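Local coordinates for protein 2-oxoglutarate dehydrogenase E3 component (Thermus thermophilus, PDB 2YQU) that probably oxidises protein-bound dihydrolipoyl groups with NAD+ through its FAD, as the E3 component of the 2-oxoglutarate dehydrogenase complex, at residues L80-K84 against A160-P164; G183-H187 against F218-L223; D207-A213 against G384-V388; K364-F368 against E443-W449; D395-V400 against L418-A424. All blocks are in the same frame, centred on the assembly; numbering follows the deposited sequence.

Contact 1. Residues L80-K84 against A160-P164; sequences LMAHK and ALSFP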
# COMPACT_ATOMS: atom_id res chain seq x y z
N LEU A 80 -5.92 -3.12 -25.09
CA LEU A 80 -5.58 -3.82 -23.85
C LEU A 80 -4.28 -4.60 -24.02
O LEU A 80 -3.38 -4.53 -23.18
CB LEU A 80 -6.71 -4.77 -23.43
CG LEU A 80 -6.62 -5.37 -22.02
CD1 LEU A 80 -7.12 -4.38 -21.00
CD2 LEU A 80 -7.39 -6.68 -21.91
N MET A 81 -4.17 -5.31 -25.13
CA MET A 81 -3.00 -6.14 -25.42
C MET A 81 -1.80 -5.26 -25.78
O MET A 81 -0.66 -5.61 -25.48
CB MET A 81 -3.30 -7.14 -26.53
CG MET A 81 -4.29 -8.21 -26.12
SD MET A 81 -3.61 -9.30 -24.87
CE MET A 81 -5.00 -10.31 -24.50
N ALA A 82 -2.06 -4.12 -26.41
CA ALA A 82 -1.01 -3.18 -26.77
C ALA A 82 -0.36 -2.60 -25.51
O ALA A 82 0.85 -2.46 -25.45
CB ALA A 82 -1.55 -2.07 -27.65
N HIS A 83 -1.17 -2.29 -24.50
CA HIS A 83 -0.65 -1.80 -23.23
C HIS A 83 0.24 -2.87 -22.59
O HIS A 83 1.34 -2.58 -22.14
CB HIS A 83 -1.79 -1.43 -22.27
CG HIS A 83 -1.33 -1.14 -20.88
ND1 HIS A 83 -0.60 -0.01 -20.57
CD2 HIS A 83 -1.45 -1.84 -19.73
CE1 HIS A 83 -0.30 -0.03 -19.28
NE2 HIS A 83 -0.81 -1.13 -18.75
N LYS A 84 -0.24 -4.11 -22.58
CA LYS A 84 0.49 -5.23 -22.02
C LYS A 84 1.86 -5.33 -22.68
O LYS A 84 2.88 -5.41 -22.00
CB LYS A 84 -0.29 -6.53 -22.24
CG LYS A 84 0.39 -7.80 -21.69
CD LYS A 84 -0.26 -9.08 -22.24
CE LYS A 84 -0.01 -9.24 -23.74
NZ LYS A 84 -0.29 -10.61 -24.23
N ALA A 160 -2.68 -17.82 -22.69
CA ALA A 160 -3.80 -17.23 -21.97
C ALA A 160 -3.61 -15.73 -21.71
O ALA A 160 -4.56 -15.04 -21.38
CB ALA A 160 -4.04 -17.95 -20.66
N LEU A 161 -2.39 -15.23 -21.86
CA LEU A 161 -2.12 -13.79 -21.80
C LEU A 161 -2.49 -13.06 -23.09
O LEU A 161 -2.49 -11.82 -23.11
CB LEU A 161 -0.64 -13.55 -21.51
CG LEU A 161 -0.13 -14.03 -20.16
CD1 LEU A 161 1.39 -14.16 -20.19
CD2 LEU A 161 -0.57 -13.07 -19.07
N SER A 162 -2.83 -13.81 -24.14
CA SER A 162 -2.92 -13.27 -25.50
C SER A 162 -4.06 -13.89 -26.32
O SER A 162 -3.94 -13.99 -27.54
CB SER A 162 -1.61 -13.52 -26.25
OG SER A 162 -0.50 -12.99 -25.55
N PHE A 163 -5.14 -14.31 -25.68
CA PHE A 163 -6.29 -14.82 -26.44
C PHE A 163 -6.70 -13.76 -27.47
O PHE A 163 -6.79 -12.57 -27.13
CB PHE A 163 -7.48 -15.16 -25.55
CG PHE A 163 -7.30 -16.40 -24.69
CD1 PHE A 163 -7.78 -16.42 -23.39
CD2 PHE A 163 -6.71 -17.56 -25.19
CE1 PHE A 163 -7.64 -17.55 -22.58
CE2 PHE A 163 -6.57 -18.69 -24.39
CZ PHE A 163 -7.04 -18.68 -23.09
N PRO A 164 -6.93 -14.17 -28.72
CA PRO A 164 -7.33 -13.24 -29.79
C PRO A 164 -8.77 -12.69 -29.68
O PRO A 164 -9.12 -11.73 -30.38
CB PRO A 164 -7.15 -14.08 -31.07
CG PRO A 164 -7.28 -15.50 -30.62
CD PRO A 164 -6.80 -15.56 -29.21
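Lys84 reaches from helix 77-102 to the loop 160-164, and its path shows how one long side chain can join a helix to the carbonyl of Leu161 in a loop. From CB the chain first runs out extended, CG standing opposite the backbone nitrogen (chi1 180°), which aims it across the gap. The loop begins to matter at CD, which comes 3.6 Å from Leu161 O. A bend at the third torsion, chi3 67°, then swings CE alongside the same oxygen and brings NZ down upon it. The hydrogen bond from Lys84 NZ to Leu161 O is 2.7 Å long, and the ammonium sits well above the plane of the carbonyl rather than within it. Ser162 OG is equally near NZ at 2.7 Å, but the angle is too poor for a hydrogen bond. One turn earlier on the helix, Met81 lays its thioether against the same carbonyl: SD is 3.3 Å and CE 3.2 Å from Leu161 O, and the methyl also lies 3.8 Å from Ser162 CA. Met81 also touches Trp186 of helix 177-188, while on another side of the helix His83 NE2 bonds to Ala378 O of the second subunit. The loop leads into strand 169-173, a central strand of the parallel sheet of the NAD-binding unit, so the contact ties that unit to a helix that also packs on helix 45-63. Chemically, one carbonyl oxygen takes the lysine's hydrogen bond while the Met81 thioether packs against it, and the nearby positive charge probably strengthens the polarisation of that peptide group.

Contact 2. Residues G183-H187 against F218-L223; sequences GVVWH and FKKQGL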
# COMPACT_ATOMS: atom_id res chain seq x y z
N GLY A 183 -7.83 -16.61 -14.85
CA GLY A 183 -9.26 -16.86 -14.82
C GLY A 183 -10.01 -15.56 -14.59
O GLY A 183 -10.95 -15.25 -15.32
N VAL A 184 -9.57 -14.80 -13.60
CA VAL A 184 -10.19 -13.53 -13.23
C VAL A 184 -10.06 -12.50 -14.37
O VAL A 184 -11.01 -11.78 -14.65
CB VAL A 184 -9.61 -12.97 -11.91
CG1 VAL A 184 -9.93 -11.48 -11.72
CG2 VAL A 184 -10.13 -13.78 -10.73
N VAL A 185 -8.90 -12.45 -15.02
CA VAL A 185 -8.69 -11.50 -16.12
C VAL A 185 -9.81 -11.65 -17.16
O VAL A 185 -10.41 -10.67 -17.57
CB VAL A 185 -7.32 -11.73 -16.80
CG1 VAL A 185 -7.27 -11.08 -18.18
CG2 VAL A 185 -6.20 -11.20 -15.93
N TRP A 186 -10.07 -12.89 -17.57
CA TRP A 186 -11.01 -13.15 -18.66
C TRP A 186 -12.46 -13.11 -18.17
O TRP A 186 -13.36 -12.69 -18.92
CB TRP A 186 -10.65 -14.45 -19.39
CG TRP A 186 -9.33 -14.30 -20.09
CD1 TRP A 186 -8.14 -14.84 -19.73
CD2 TRP A 186 -9.06 -13.48 -21.23
NE1 TRP A 186 -7.15 -14.45 -20.59
CE2 TRP A 186 -7.69 -13.60 -21.53
CE3 TRP A 186 -9.85 -12.67 -22.06
CZ2 TRP A 186 -7.09 -12.95 -22.60
CZ3 TRP A 186 -9.25 -12.01 -23.13
CH2 TRP A 186 -7.88 -12.15 -23.39
N HIS A 187 -12.68 -13.48 -16.91
CA HIS A 187 -13.99 -13.35 -16.29
C HIS A 187 -14.45 -11.89 -16.28
O HIS A 187 -15.62 -11.59 -16.57
CB HIS A 187 -13.98 -13.90 -14.87
CG HIS A 187 -15.22 -13.57 -14.10
ND1 HIS A 187 -16.45 -14.10 -14.40
CD2 HIS A 187 -15.42 -12.71 -13.07
CE1 HIS A 187 -17.35 -13.61 -13.57
NE2 HIS A 187 -16.76 -12.76 -12.76
N PHE A 218 -14.52 -15.29 -4.95
CA PHE A 218 -14.50 -15.53 -6.39
C PHE A 218 -15.81 -16.14 -6.88
O PHE A 218 -16.23 -15.85 -7.99
CB PHE A 218 -13.30 -16.39 -6.79
CG PHE A 218 -11.98 -15.70 -6.58
CD1 PHE A 218 -10.96 -16.33 -5.87
CD2 PHE A 218 -11.76 -14.42 -7.09
CE1 PHE A 218 -9.73 -15.69 -5.68
CE2 PHE A 218 -10.54 -13.78 -6.90
CZ PHE A 218 -9.52 -14.42 -6.20
N LYS A 219 -16.45 -16.94 -6.03
CA LYS A 219 -17.79 -17.46 -6.32
C LYS A 219 -18.81 -16.33 -6.37
O LYS A 219 -19.65 -16.28 -7.27
CB LYS A 219 -18.22 -18.50 -5.28
CG LYS A 219 -17.66 -19.89 -5.54
CD LYS A 219 -18.07 -20.85 -4.44
CE LYS A 219 -17.35 -22.17 -4.58
NZ LYS A 219 -17.67 -23.07 -3.44
N LYS A 220 -18.73 -15.41 -5.42
CA LYS A 220 -19.62 -14.25 -5.42
C LYS A 220 -19.44 -13.40 -6.67
O LYS A 220 -20.42 -12.90 -7.23
CB LYS A 220 -19.42 -13.39 -4.17
CG LYS A 220 -20.57 -12.42 -3.92
CD LYS A 220 -20.21 -11.36 -2.90
CE LYS A 220 -21.35 -10.35 -2.72
NZ LYS A 220 -22.43 -10.87 -1.84
N GLN A 221 -18.19 -13.27 -7.12
CA GLN A 221 -17.87 -12.48 -8.32
C GLN A 221 -18.39 -13.13 -9.59
O GLN A 221 -18.57 -12.46 -10.61
CB GLN A 221 -16.36 -12.22 -8.40
CG GLN A 221 -15.88 -11.22 -7.36
CD GLN A 221 -14.38 -10.96 -7.35
OE1 GLN A 221 -13.88 -10.28 -6.45
NE2 GLN A 221 -13.67 -11.48 -8.35
N GLY A 222 -18.62 -14.44 -9.55
CA GLY A 222 -19.25 -15.17 -10.64
C GLY A 222 -18.40 -16.25 -11.30
O GLY A 222 -18.81 -16.80 -12.31
N LEU A 223 -17.23 -16.56 -10.75
CA LEU A 223 -16.47 -17.72 -11.22
C LEU A 223 -17.10 -18.96 -10.63
O LEU A 223 -17.65 -18.93 -9.52
CB LEU A 223 -15.01 -17.65 -10.77
CG LEU A 223 -14.09 -16.68 -11.51
CD1 LEU A 223 -14.33 -15.24 -11.07
CD2 LEU A 223 -12.64 -17.07 -11.28
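Leu223 lays its CD1 methyl over one face of the His187 imidazole, 3.7 Å from the ring centroid and 24° off the ring normal, a CH-pi contact displaced toward CD2 and CG. The setting is a Rossmann fold, the NAD-binding unit whose glycine-rich turn precedes helix 177-188. That helix carries His187, and helix 208-221 hands the chain to strand 224-226 through Leu223, so the contact joins two successive crossover helices of the parallel sheet. The histidine is held at its rim as well as on its face: NE2 donates to Gln221 O over 2.8 Å, with a bent N-H...O angle of 140°. The oxygen lies only slightly tilted from the ring plane, whereas the nitrogen stands well above the plane of the carbonyl. With CG opposite the backbone nitrogen (chi1 169°), the ring extends from its helix far enough to reach this helix end. The ring's other nitrogen, ND1, makes a weak bond to Ala191 O, which further limits its rotation. Gln221 O is presented by a Schellman motif: Gly222 has positive phi, and Leu223 N bonds back to Phe218 O at 3.0 Å, folding the chain so that Gly222 C passes 3.6 Å from His187 CE1. Deeper in, the contact is purely apolar. The second methyl of Leu223, CD2, approaches Val184 CG2 at 4.2 Å and also lies beside the bare Gly183 backbone. Val184 crosses Phe218 at about a right angle, its CG2 methyl resting 3.9 Å from Phe218 CE2.

Contact 3. Residues D207-A213 against G384-V388; sequences DLEVSRA and GFIKV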
# COMPACT_ATOMS: atom_id res chain seq x y z
N ASP A 207 -2.66 -19.42 3.86
CA ASP A 207 -3.30 -19.88 5.09
C ASP A 207 -4.70 -20.37 4.76
O ASP A 207 -5.39 -19.78 3.93
CB ASP A 207 -3.36 -18.71 6.07
CG ASP A 207 -3.91 -19.09 7.42
OD1 ASP A 207 -5.13 -19.05 7.60
OD2 ASP A 207 -3.19 -19.41 8.39
N LEU A 208 -5.11 -21.46 5.41
CA LEU A 208 -6.36 -22.13 5.06
C LEU A 208 -7.54 -21.18 5.14
O LEU A 208 -8.42 -21.22 4.29
CB LEU A 208 -6.61 -23.35 5.96
CG LEU A 208 -6.50 -24.76 5.37
CD1 LEU A 208 -5.26 -24.94 4.52
CD2 LEU A 208 -6.52 -25.81 6.48
N GLU A 209 -7.57 -20.35 6.18
CA GLU A 209 -8.63 -19.35 6.35
C GLU A 209 -8.75 -18.42 5.13
O GLU A 209 -9.84 -18.10 4.67
CB GLU A 209 -8.35 -18.51 7.60
CG GLU A 209 -9.59 -17.97 8.29
CD GLU A 209 -9.31 -17.60 9.73
OE1 GLU A 209 -8.36 -16.82 9.97
OE2 GLU A 209 -10.04 -18.09 10.63
N VAL A 210 -7.60 -17.99 4.62
CA VAL A 210 -7.52 -17.11 3.46
C VAL A 210 -7.95 -17.82 2.17
O VAL A 210 -8.67 -17.25 1.36
CB VAL A 210 -6.08 -16.54 3.34
CG1 VAL A 210 -5.87 -15.81 2.03
CG2 VAL A 210 -5.80 -15.62 4.51
N SER A 211 -7.50 -19.06 1.99
CA SER A 211 -7.95 -19.90 0.87
C SER A 211 -9.47 -20.02 0.85
O SER A 211 -10.11 -19.85 -0.18
CB SER A 211 -7.33 -21.30 0.97
OG SER A 211 -5.98 -21.29 0.57
N ARG A 212 -10.06 -20.28 2.02
CA ARG A 212 -11.51 -20.42 2.13
C ARG A 212 -12.21 -19.12 1.78
O ARG A 212 -13.20 -19.11 1.06
CB ARG A 212 -11.91 -20.87 3.53
CG ARG A 212 -11.66 -22.33 3.81
CD ARG A 212 -12.43 -22.91 4.98
NE ARG A 212 -11.72 -24.07 5.52
CZ ARG A 212 -10.72 -24.01 6.39
NH1 ARG A 212 -10.31 -22.85 6.90
NH2 ARG A 212 -10.13 -25.13 6.78
N ALA A 213 -11.67 -18.01 2.27
CA ALA A 213 -12.25 -16.70 2.01
C ALA A 213 -12.14 -16.34 0.53
O ALA A 213 -13.08 -15.79 -0.05
CB ALA A 213 -11.58 -15.64 2.84
N GLY A 384 -13.05 -8.62 3.71
CA GLY A 384 -11.65 -8.93 3.89
C GLY A 384 -11.21 -8.82 5.33
O GLY A 384 -11.95 -8.37 6.20
N PHE A 385 -9.98 -9.25 5.58
CA PHE A 385 -9.37 -9.13 6.90
C PHE A 385 -7.86 -9.25 6.79
O PHE A 385 -7.33 -9.68 5.77
CB PHE A 385 -9.89 -10.23 7.84
CG PHE A 385 -9.49 -11.63 7.41
CD1 PHE A 385 -8.29 -12.19 7.83
CD2 PHE A 385 -10.34 -12.39 6.61
CE1 PHE A 385 -7.92 -13.47 7.44
CE2 PHE A 385 -9.98 -13.68 6.22
CZ PHE A 385 -8.77 -14.22 6.64
N ILE A 386 -7.17 -8.83 7.85
CA ILE A 386 -5.77 -9.19 8.04
C ILE A 386 -5.62 -9.87 9.39
O ILE A 386 -6.26 -9.47 10.37
CB ILE A 386 -4.84 -7.95 7.93
CG1 ILE A 386 -4.87 -7.38 6.51
CG2 ILE A 386 -3.39 -8.32 8.31
CD1 ILE A 386 -4.16 -6.05 6.36
N LYS A 387 -4.78 -10.89 9.43
CA LYS A 387 -4.56 -11.73 10.58
C LYS A 387 -3.06 -11.74 10.87
O LYS A 387 -2.25 -11.98 9.98
CB LYS A 387 -5.08 -13.13 10.26
CG LYS A 387 -4.62 -14.24 11.15
CD LYS A 387 -5.50 -15.47 11.01
CE LYS A 387 -5.04 -16.40 9.88
NZ LYS A 387 -5.83 -17.67 9.82
N VAL A 388 -2.70 -11.45 12.12
CA VAL A 388 -1.33 -11.54 12.60
C VAL A 388 -1.20 -12.73 13.55
O VAL A 388 -2.00 -12.89 14.47
CB VAL A 388 -0.89 -10.24 13.31
CG1 VAL A 388 0.48 -10.41 13.99
CG2 VAL A 388 -0.88 -9.07 12.32
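Lys387 NZ stands between two carboxylates at the N-terminal end of helix 208-221, forming salt bridges of 2.7 Å to Asp207 OD1 and of 2.7 Å to Glu209 OE1. Both oxygens are met from above their carboxylate planes. The lysine leaves strand 385-391 extended and turns at its third torsion (chi3 87°), which sets the ammonium between the two acids. Beside this ionic cluster Phe385 supplies the apolar half: its CZ lies 3.9 Å from Val210 CG2, and Ala213 CB approaches the ring edge, 4.2 Å from CE2. The ring plane is almost perpendicular to the Glu209 carboxylate, the two planes standing 86° apart.

A second shell fixes the acids. Asp207 is the N-cap of the helix, and its OD1 accepts from Glu209 N at 3.1 Å on the carboxylate face opposite to Lys387. Its other oxygen, OD2, takes the amide of Glu353, whose own carboxylate makes a third salt bridge to Lys387 NZ. Three acids round one ammonium would be expected to favour its charged form.

The axes of helix segment 208-213 and strand segment 385-388 run nearly antiparallel, 10.6 Å apart at closest approach. Ile386 and Val388 turn to the other face of the antiparallel sheet, where helix 438-449 packs. The contact thus docks a helix of the NAD-binding unit onto the sheet of the dimerisation domain, the interdomain seam of a glutathione reductase-type fold.

Contact 4. Residues K364-F368 against E443-W449; sequences KVGKF and EAALAAW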
# COMPACT_ATOMS: atom_id res chain seq x y z
N LYS A 364 -0.70 -16.77 19.25
CA LYS A 364 -1.90 -15.97 19.41
C LYS A 364 -2.32 -15.44 18.04
O LYS A 364 -1.48 -15.17 17.18
CB LYS A 364 -1.65 -14.80 20.35
CG LYS A 364 -0.81 -15.13 21.57
CD LYS A 364 -0.44 -13.90 22.38
CE LYS A 364 0.76 -13.16 21.80
NZ LYS A 364 1.12 -11.95 22.59
N VAL A 365 -3.63 -15.31 17.85
CA VAL A 365 -4.21 -14.83 16.62
C VAL A 365 -4.83 -13.46 16.87
O VAL A 365 -5.60 -13.28 17.82
CB VAL A 365 -5.30 -15.81 16.12
CG1 VAL A 365 -6.05 -15.24 14.92
CG2 VAL A 365 -4.67 -17.17 15.77
N GLY A 366 -4.46 -12.49 16.03
CA GLY A 366 -5.07 -11.18 16.02
C GLY A 366 -5.66 -10.94 14.64
O GLY A 366 -4.99 -11.15 13.64
N LYS A 367 -6.91 -10.50 14.58
CA LYS A 367 -7.61 -10.34 13.32
C LYS A 367 -8.42 -9.05 13.33
O LYS A 367 -9.15 -8.77 14.28
CB LYS A 367 -8.51 -11.55 13.07
CG LYS A 367 -9.17 -11.58 11.71
CD LYS A 367 -9.68 -12.99 11.41
CE LYS A 367 -10.84 -12.97 10.45
NZ LYS A 367 -11.40 -14.35 10.29
N PHE A 368 -8.27 -8.26 12.26
CA PHE A 368 -9.04 -7.04 12.08
C PHE A 368 -9.68 -7.04 10.69
O PHE A 368 -9.00 -7.26 9.68
CB PHE A 368 -8.15 -5.82 12.27
CG PHE A 368 -8.92 -4.56 12.49
CD1 PHE A 368 -9.43 -4.26 13.74
CD2 PHE A 368 -9.15 -3.67 11.44
CE1 PHE A 368 -10.14 -3.10 13.95
CE2 PHE A 368 -9.85 -2.50 11.65
CZ PHE A 368 -10.36 -2.22 12.90
N GLU A 443 -4.10 -2.71 13.79
CA GLU A 443 -5.07 -3.22 14.75
C GLU A 443 -4.99 -4.74 14.86
O GLU A 443 -5.14 -5.28 15.95
CB GLU A 443 -6.50 -2.76 14.40
CG GLU A 443 -6.74 -1.26 14.46
CD GLU A 443 -6.93 -0.71 15.87
OE1 GLU A 443 -7.24 -1.48 16.79
OE2 GLU A 443 -6.77 0.51 16.05
N ALA A 444 -4.74 -5.42 13.74
CA ALA A 444 -4.54 -6.88 13.76
C ALA A 444 -3.36 -7.23 14.66
O ALA A 444 -3.41 -8.18 15.43
CB ALA A 444 -4.32 -7.42 12.35
N ALA A 445 -2.29 -6.43 14.56
CA ALA A 445 -1.07 -6.66 15.33
C ALA A 445 -1.33 -6.44 16.81
O ALA A 445 -0.89 -7.24 17.62
CB ALA A 445 0.04 -5.78 14.85
N LEU A 446 -2.02 -5.36 17.14
CA LEU A 446 -2.42 -5.08 18.53
C LEU A 446 -3.26 -6.20 19.11
O LEU A 446 -3.11 -6.56 20.27
CB LEU A 446 -3.22 -3.78 18.62
CG LEU A 446 -2.44 -2.47 18.49
CD1 LEU A 446 -3.41 -1.31 18.47
CD2 LEU A 446 -1.42 -2.30 19.61
N ALA A 447 -4.19 -6.70 18.30
CA ALA A 447 -5.07 -7.80 18.70
C ALA A 447 -4.30 -9.08 18.99
O ALA A 447 -4.69 -9.86 19.86
CB ALA A 447 -6.14 -8.05 17.62
N ALA A 448 -3.22 -9.32 18.25
CA ALA A 448 -2.38 -10.49 18.48
C ALA A 448 -1.57 -10.29 19.76
O ALA A 448 -1.41 -11.22 20.54
CB ALA A 448 -1.44 -10.72 17.27
N TRP A 449 -1.08 -9.07 19.96
CA TRP A 449 -0.28 -8.74 21.13
C TRP A 449 -1.11 -8.89 22.40
O TRP A 449 -0.77 -9.66 23.30
CB TRP A 449 0.22 -7.30 21.03
CG TRP A 449 0.76 -6.74 22.32
CD1 TRP A 449 1.59 -7.36 23.19
CD2 TRP A 449 0.50 -5.44 22.87
NE1 TRP A 449 1.88 -6.54 24.25
CE2 TRP A 449 1.21 -5.35 24.08
CE3 TRP A 449 -0.27 -4.34 22.47
CZ2 TRP A 449 1.19 -4.21 24.90
CZ3 TRP A 449 -0.29 -3.20 23.28
CH2 TRP A 449 0.43 -3.15 24.48
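Lys364 NZ is gripped from two sides: it donates to Trp449 O at 3.1 Å, lying 19° from the plane of that carbonyl, and forms a salt bridge with Asp395 OD2. On the way there its CE passes 3.2 Å from Ala448 O, a bend at the third torsion (chi3 -82°) curling the chain over the end of helix 438-449. At the middle of the contact the backbones almost touch. Gly366, without a side chain, lets the axes of the short strand and helix segments come as close as 5.7 Å and brings its CA within 3.4 Å of Ala448 N, while a CA-H...O contact of 3.5 Å links Gly366 CA to Ala444 O. The Ala447 methyl packs on Gly366 CA at 3.7 Å. Farther along, Glu443 CB lies over one face of the Phe368 ring, 3.6 Å from its centroid, and the two side chains run the same way. The Glu443 carboxylate is hydrogen-bonded to His454 ND1 through OE2 and to Ile453 N through OE1. This is an edge strand of the dimerisation-domain sheet laid upon its alanine-rich helix. Chemically, the lysine cation should be stabilised by the helix's C-terminal carbonyls and by Asp395.

Contact 5. Residues D395-V400 against L418-A424; sequences DRILGV and LFFKASA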
# COMPACT_ATOMS: atom_id res chain seq x y z
N ASP A 395 5.89 -12.99 21.90
CA ASP A 395 5.17 -12.01 21.08
C ASP A 395 5.80 -11.75 19.70
O ASP A 395 5.40 -10.83 18.99
CB ASP A 395 5.01 -10.69 21.84
CG ASP A 395 3.91 -9.83 21.25
OD1 ASP A 395 4.13 -8.60 21.10
OD2 ASP A 395 2.81 -10.30 20.90
N ARG A 396 6.76 -12.58 19.31
CA ARG A 396 7.41 -12.45 18.02
C ARG A 396 6.39 -12.72 16.91
O ARG A 396 5.65 -13.70 16.96
CB ARG A 396 8.61 -13.42 17.96
CG ARG A 396 9.26 -13.58 16.60
CD ARG A 396 10.35 -12.57 16.29
NE ARG A 396 11.10 -12.99 15.11
CZ ARG A 396 12.23 -13.71 15.13
NH1 ARG A 396 12.78 -14.10 16.28
NH2 ARG A 396 12.81 -14.03 13.98
N ILE A 397 6.34 -11.85 15.91
CA ILE A 397 5.45 -12.08 14.77
C ILE A 397 5.96 -13.32 14.02
O ILE A 397 7.13 -13.40 13.64
CB ILE A 397 5.38 -10.87 13.82
CG1 ILE A 397 4.77 -9.66 14.53
CG2 ILE A 397 4.56 -11.22 12.57
CD1 ILE A 397 5.01 -8.36 13.81
N LEU A 398 5.06 -14.29 13.84
CA LEU A 398 5.38 -15.53 13.13
C LEU A 398 4.86 -15.54 11.70
O LEU A 398 5.45 -16.21 10.84
CB LEU A 398 4.83 -16.73 13.90
CG LEU A 398 5.40 -16.92 15.30
CD1 LEU A 398 4.60 -17.96 16.05
CD2 LEU A 398 6.87 -17.30 15.24
N GLY A 399 3.78 -14.82 11.45
CA GLY A 399 3.20 -14.73 10.12
C GLY A 399 2.09 -13.70 10.02
O GLY A 399 1.48 -13.35 11.02
N VAL A 400 1.86 -13.19 8.82
CA VAL A 400 0.77 -12.25 8.56
C VAL A 400 0.07 -12.67 7.27
O VAL A 400 0.70 -13.05 6.29
CB VAL A 400 1.27 -10.78 8.47
CG1 VAL A 400 0.08 -9.81 8.36
CG2 VAL A 400 2.14 -10.43 9.68
N LEU A 418 8.55 -8.68 9.81
CA LEU A 418 9.13 -10.02 9.93
C LEU A 418 10.64 -10.02 9.72
O LEU A 418 11.37 -10.69 10.46
CB LEU A 418 8.46 -10.98 8.95
CG LEU A 418 7.20 -11.60 9.56
CD1 LEU A 418 6.17 -11.96 8.51
CD2 LEU A 418 7.57 -12.82 10.39
N PHE A 419 11.10 -9.26 8.72
CA PHE A 419 12.53 -9.09 8.44
C PHE A 419 13.24 -8.47 9.64
O PHE A 419 14.37 -8.84 9.95
CB PHE A 419 12.74 -8.21 7.20
CG PHE A 419 14.16 -8.17 6.71
CD1 PHE A 419 14.76 -9.31 6.21
CD2 PHE A 419 14.89 -6.98 6.73
CE1 PHE A 419 16.06 -9.27 5.74
CE2 PHE A 419 16.20 -6.94 6.26
CZ PHE A 419 16.78 -8.10 5.77
N PHE A 420 12.55 -7.56 10.34
CA PHE A 420 13.09 -6.90 11.53
C PHE A 420 12.89 -7.73 12.81
O PHE A 420 13.24 -7.26 13.89
CB PHE A 420 12.41 -5.53 11.75
CG PHE A 420 12.85 -4.45 10.79
CD1 PHE A 420 13.87 -4.66 9.86
CD2 PHE A 420 12.24 -3.21 10.82
CE1 PHE A 420 14.26 -3.66 9.01
CE2 PHE A 420 12.62 -2.21 9.95
CZ PHE A 420 13.64 -2.44 9.04
N LYS A 421 12.32 -8.93 12.68
CA LYS A 421 12.07 -9.82 13.82
C LYS A 421 11.21 -9.12 14.87
O LYS A 421 11.41 -9.28 16.08
CB LYS A 421 13.38 -10.34 14.42
CG LYS A 421 14.30 -10.99 13.37
CD LYS A 421 15.44 -11.78 14.01
CE LYS A 421 16.05 -12.78 13.03
NZ LYS A 421 16.65 -12.13 11.83
N ALA A 422 10.23 -8.38 14.36
CA ALA A 422 9.37 -7.52 15.18
C ALA A 422 8.44 -8.34 16.03
O ALA A 422 8.05 -9.44 15.66
CB ALA A 422 8.55 -6.61 14.29
N SER A 423 8.05 -7.76 17.16
CA SER A 423 6.96 -8.26 17.95
C SER A 423 5.65 -7.66 17.44
O SER A 423 5.66 -6.62 16.77
CB SER A 423 7.16 -7.89 19.42
OG SER A 423 7.11 -6.49 19.61
N ALA A 424 4.54 -8.31 17.76
CA ALA A 424 3.21 -7.82 17.41
C ALA A 424 2.96 -6.47 18.07
O ALA A 424 2.39 -5.57 17.46
CB ALA A 424 2.14 -8.83 17.82
O HOH W 1 9.03 -11.32 13.69
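The Arg396 guanidinium has the aliphatic part of Lys421 over one face, with CB 3.4 Å above its plane, and a water at its edge, in plane. Lys421 CG comes 3.4 Å from Arg396 NH2, and the two side chains run alongside one another, a bend at chi2 (87°) turning the arginine to follow the lysine. The water receives a weak bond from Arg396 NE and donates to Ile397 O, 2.8 Å away, and to Ala422 O. That same Ala422 O accepts from Ile397 N at 3.0 Å, in the carbonyl plane, while Ala424 N bonds to Asp395 O at 2.9 Å with a nearly straight N-H...O angle of 160°. These two bonds form a single beta bridge between Arg396 and Ser423, where the chain leaves helix 407-419 through a Schellman motif at Lys421 and enters the next helix at its N-cap, Ser423. Strand 397-404 opens with a classic beta bulge, Leu398 and Gly399 both facing Leu389. Next to the bridge, Ile397 inserts between the two helices: CG2 meets Leu418 CG at 4.0 Å and CD1 meets Ala422 CB at 4.0 Å. Ala422 also packs on Phe420 of the second subunit.

In the fold
Contacts 1 and 2 meet through Trp186, whose NE1 lies 2.8 Å from Ala160 O. Contact 3 shares helix 208-221 with contact 2, their centres 19 Å apart, and carries the chain of contacts into the dimerisation domain. There contacts 3, 4 and 5 reach one antiparallel sheet: the centres of 3 and 4 are 13 Å apart and those of 4 and 5 are 12 Å apart, with Ala424 CB 3.4 Å from Ala445 O. In contact 1 the Leu161 side chain is about 5 Å from a bound FAD. In contact 4, the Glu443 side chain is about 8 Å from that of His434, the predicted proton acceptor. Contacts 1 and 5 both touch the second subunit.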